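Local coordinates for sortase family protein (Clostridium perfringens, PDB 6IXZ), which is a class C sortase, a cysteine transpeptidase of the kind that probably links pilin subunits into pili on the cell surface, at residues L118-D123 and Y173-N178. Numbering follows the deposited sequence.
Sequences LFTDID and YPYGIN
Thr120 meets the CD1–CE1 side of the Tyr175 ring obliquely with both branches, its methyl CG2 lying 3.6 Å and its hydroxyl OG1 3.8 Å from CD1 of the tyrosine. OG1 also hydrogen-bonds to the carbonyl oxygen of Lys117, three residues earlier in the chain. With OG1 held there beside the backbone N (chi1 -69°), CG2 is left anti to that N and faces the tyrosine. A second, looser touch lies one 3-10 turn further on, where Asp123 CB comes within 4.3 Å of Tyr173 CE1. No hydrogen bond joins the two segments, so van der Waals contact alone ties them directly, at the surface. Between the two tyrosines in the chain, Pro174 follows a cis peptide bond and lays its CB over one face of the Tyr173 ring, 4.0 Å above the plane. Its carbonyl oxygen accepts from both Ile177 N and Asn178 N, curling 174-178 into a compact turn. The contact lies near the probable sortase active site, the Tyr173 side chain being about 5 Å from that of Cys172, the predicted nucleophile. It bridges the loop after helix 111-114, which Phe119 and Ile122 anchor on Thr171 and Leu182, and the connection between strands 165-173 and 180-188.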
ATOM      1  N   LEU A 118     -12.114   5.973   3.670  1.00 21.52           N
ATOM      2  CA  LEU A 118     -10.847   5.286   3.336  1.00 20.06           C
ATOM      3  C   LEU A 118     -10.336   4.390   4.471  1.00 17.37           C
ATOM      4  O   LEU A 118     -10.863   3.287   4.651  1.00 17.82           O
ATOM      5  CB  LEU A 118      -9.773   6.286   2.871  1.00 24.81           C
ATOM      6  CG  LEU A 118     -10.102   7.112   1.612  1.00 23.64           C
ATOM      7  CD1 LEU A 118      -8.901   7.948   1.173  1.00 25.64           C
ATOM      8  CD2 LEU A 118     -10.552   6.247   0.474  1.00 22.83           C
ATOM      9  N   PHE A 119      -9.247   4.773   5.146  1.00 17.17           N
ATOM     10  CA  PHE A 119      -8.674   3.928   6.196  1.00 17.65           C
ATOM     11  C   PHE A 119      -9.075   4.378   7.590  1.00 17.36           C
ATOM     12  O   PHE A 119      -8.424   3.989   8.582  1.00 19.33           O
ATOM     13  CB  PHE A 119      -7.144   3.886   6.147  1.00 19.84           C
ATOM     14  CG  PHE A 119      -6.567   2.953   5.130  1.00 19.33           C
ATOM     15  CD1 PHE A 119      -7.340   1.993   4.500  1.00 20.60           C
ATOM     16  CD2 PHE A 119      -5.193   2.931   4.933  1.00 18.78           C
ATOM     17  CE1 PHE A 119      -6.775   1.129   3.583  1.00 20.68           C
ATOM     18  CE2 PHE A 119      -4.621   2.089   3.997  1.00 18.52           C
ATOM     19  CZ  PHE A 119      -5.410   1.155   3.347  1.00 19.79           C
ATOM     20  N   THR A 120     -10.107   5.211   7.685  1.00 14.42           N
ATOM     21  CA  THR A 120     -10.536   5.732   8.997  1.00 17.99           C
ATOM     22  C   THR A 120     -10.756   4.650  10.052  1.00 21.08           C
ATOM     23  O   THR A 120     -10.215   4.734  11.160  1.00 21.66           O
ATOM     24  CB  THR A 120     -11.789   6.610   8.864  1.00 19.92           C
ATOM     25  OG1 THR A 120     -11.440   7.825   8.162  1.00 21.74           O
ATOM     26  CG2 THR A 120     -12.382   6.955  10.238  1.00 23.33           C
ATOM     27  N   ASP A 121     -11.447   3.578   9.674  1.00 20.24           N
ATOM     28  CA  ASP A 121     -11.794   2.545  10.630  1.00 20.67           C
ATOM     29  C   ASP A 121     -10.643   1.585  11.007  1.00 24.00           C
ATOM     30  O   ASP A 121     -10.867   0.625  11.760  1.00 24.36           O
ATOM     31  CB  ASP A 121     -12.994   1.757  10.102  1.00 19.69           C
ATOM     32  CG  ASP A 121     -14.289   2.558  10.185  1.00 21.53           C
ATOM     33  OD1 ASP A 121     -14.337   3.563  10.932  1.00 24.76           O
ATOM     34  OD2 ASP A 121     -15.250   2.218   9.494  1.00 25.42           O
ATOM     35  N   ILE A 122      -9.423   1.813  10.501  1.00 21.59           N
ATOM     36  CA  ILE A 122      -8.286   0.991  10.942  1.00 19.11           C
ATOM     37  C   ILE A 122      -7.953   1.262  12.388  1.00 18.85           C
ATOM     38  O   ILE A 122      -7.293   0.444  13.018  1.00 22.45           O
ATOM     39  CB  ILE A 122      -7.003   1.082  10.075  1.00 17.65           C
ATOM     40  CG1 ILE A 122      -6.285   2.429  10.259  1.00 16.96           C
ATOM     41  CG2 ILE A 122      -7.345   0.761   8.632  1.00 17.68           C
ATOM     42  CD1 ILE A 122      -4.964   2.512   9.531  1.00 15.70           C
ATOM     43  N   ASP A 123      -8.606   2.260  12.960  1.00 20.10           N
ATOM     44  CA  ASP A 123      -8.501   2.470  14.378  1.00 23.27           C
ATOM     45  C   ASP A 123      -9.314   1.455  15.204  1.00 23.78           C
ATOM     46  O   ASP A 123      -9.071   1.316  16.403  1.00 18.71           O
ATOM     47  CB  ASP A 123      -8.830   3.909  14.729  1.00 25.46           C
ATOM     48  CG  ASP A 123     -10.298   4.164  14.756  1.00 27.70           C
ATOM     49  OD1 ASP A 123     -11.037   3.439  14.068  1.00 24.55           O
ATOM     50  OD2 ASP A 123     -10.702   5.090  15.465  1.00 29.90           O
ATOM     51  N   TYR A 173      -4.859  11.231  11.597  1.00 22.21           N
ATOM     52  CA  TYR A 173      -5.408  10.877  12.899  1.00 25.05           C
ATOM     53  C   TYR A 173      -5.200  12.060  13.833  1.00 26.87           C
ATOM     54  O   TYR A 173      -4.376  12.919  13.541  1.00 26.19           O
ATOM     55  CB  TYR A 173      -4.708   9.625  13.441  1.00 25.62           C
ATOM     56  CG  TYR A 173      -5.377   9.019  14.655  1.00 25.61           C
ATOM     57  CD1 TYR A 173      -6.480   8.192  14.528  1.00 28.67           C
ATOM     58  CD2 TYR A 173      -4.939   9.330  15.926  1.00 29.13           C
ATOM     59  CE1 TYR A 173      -7.142   7.708  15.644  1.00 32.29           C
ATOM     60  CE2 TYR A 173      -5.556   8.813  17.045  1.00 33.61           C
ATOM     61  CZ  TYR A 173      -6.646   7.993  16.903  1.00 33.39           C
ATOM     62  OH  TYR A 173      -7.259   7.503  18.036  1.00 34.17           O
ATOM     63  N   PRO A 174      -6.098  12.238  14.817  1.00 29.87           N
ATOM     64  CA  PRO A 174      -7.429  11.644  14.904  1.00 31.24           C
ATOM     65  C   PRO A 174      -8.382  12.144  13.833  1.00 30.10           C
ATOM     66  O   PRO A 174      -8.065  13.088  13.109  1.00 26.74           O
ATOM     67  CB  PRO A 174      -7.935  12.071  16.290  1.00 31.49           C
ATOM     68  CG  PRO A 174      -7.115  13.234  16.671  1.00 34.31           C
ATOM     69  CD  PRO A 174      -5.791  13.086  15.981  1.00 32.76           C
ATOM     70  N   TYR A 175      -9.557  11.519  13.768  1.00 30.31           N
ATOM     71  CA  TYR A 175     -10.478  11.723  12.660  1.00 29.46           C
ATOM     72  C   TYR A 175     -10.967  13.165  12.569  1.00 31.41           C
ATOM     73  O   TYR A 175     -11.620  13.654  13.472  1.00 28.86           O
ATOM     74  CB  TYR A 175     -11.678  10.786  12.781  1.00 30.11           C
ATOM     75  CG  TYR A 175     -12.742  11.061  11.744  1.00 29.09           C
ATOM     76  CD1 TYR A 175     -12.636  10.547  10.454  1.00 29.83           C
ATOM     77  CD2 TYR A 175     -13.833  11.868  12.042  1.00 33.18           C
ATOM     78  CE1 TYR A 175     -13.590  10.822   9.490  1.00 35.22           C
ATOM     79  CE2 TYR A 175     -14.805  12.130  11.097  1.00 37.10           C
ATOM     80  CZ  TYR A 175     -14.680  11.606   9.821  1.00 34.81           C
ATOM     81  OH  TYR A 175     -15.639  11.869   8.878  1.00 39.16           O
ATOM     82  N   GLY A 176     -10.712  13.812  11.437  1.00 31.39           N
ATOM     83  CA  GLY A 176     -11.140  15.185  11.225  1.00 29.99           C
ATOM     84  C   GLY A 176     -10.108  16.207  11.641  1.00 31.65           C
ATOM     85  O   GLY A 176     -10.264  17.394  11.343  1.00 28.56           O
ATOM     86  N   ILE A 177      -9.027  15.738  12.271  1.00 29.48           N
ATOM     87  CA  ILE A 177      -8.029  16.608  12.877  1.00 30.73           C
ATOM     88  C   ILE A 177      -6.669  16.489  12.176  1.00 26.98           C
ATOM     89  O   ILE A 177      -6.126  17.484  11.696  1.00 29.61           O
ATOM     90  CB  ILE A 177      -7.926  16.335  14.390  1.00 31.77           C
ATOM     91  CG1 ILE A 177      -9.135  16.965  15.108  1.00 37.89           C
ATOM     92  CG2 ILE A 177      -6.616  16.873  14.958  1.00 28.64           C
ATOM     93  CD1 ILE A 177      -9.596  16.201  16.335  1.00 38.67           C
ATOM     94  N   ASN A 178      -6.220  15.262  11.948  1.00 27.53           N
ATOM     95  CA  ASN A 178      -5.183  14.984  10.930  1.00 24.48           C
ATOM     96  C   ASN A 178      -3.859  15.626  11.296  1.00 24.46           C
ATOM     97  O   ASN A 178      -3.075  16.065  10.454  1.00 23.08           O
ATOM     98  CB  ASN A 178      -5.647  15.410   9.527  1.00 24.59           C
ATOM     99  CG  ASN A 178      -6.982  14.804   9.149  1.00 26.09           C
ATOM    100  OD1 ASN A 178      -7.241  13.629   9.435  1.00 25.48           O
ATOM    101  ND2 ASN A 178      -7.854  15.607   8.532  1.00 20.90           N
TER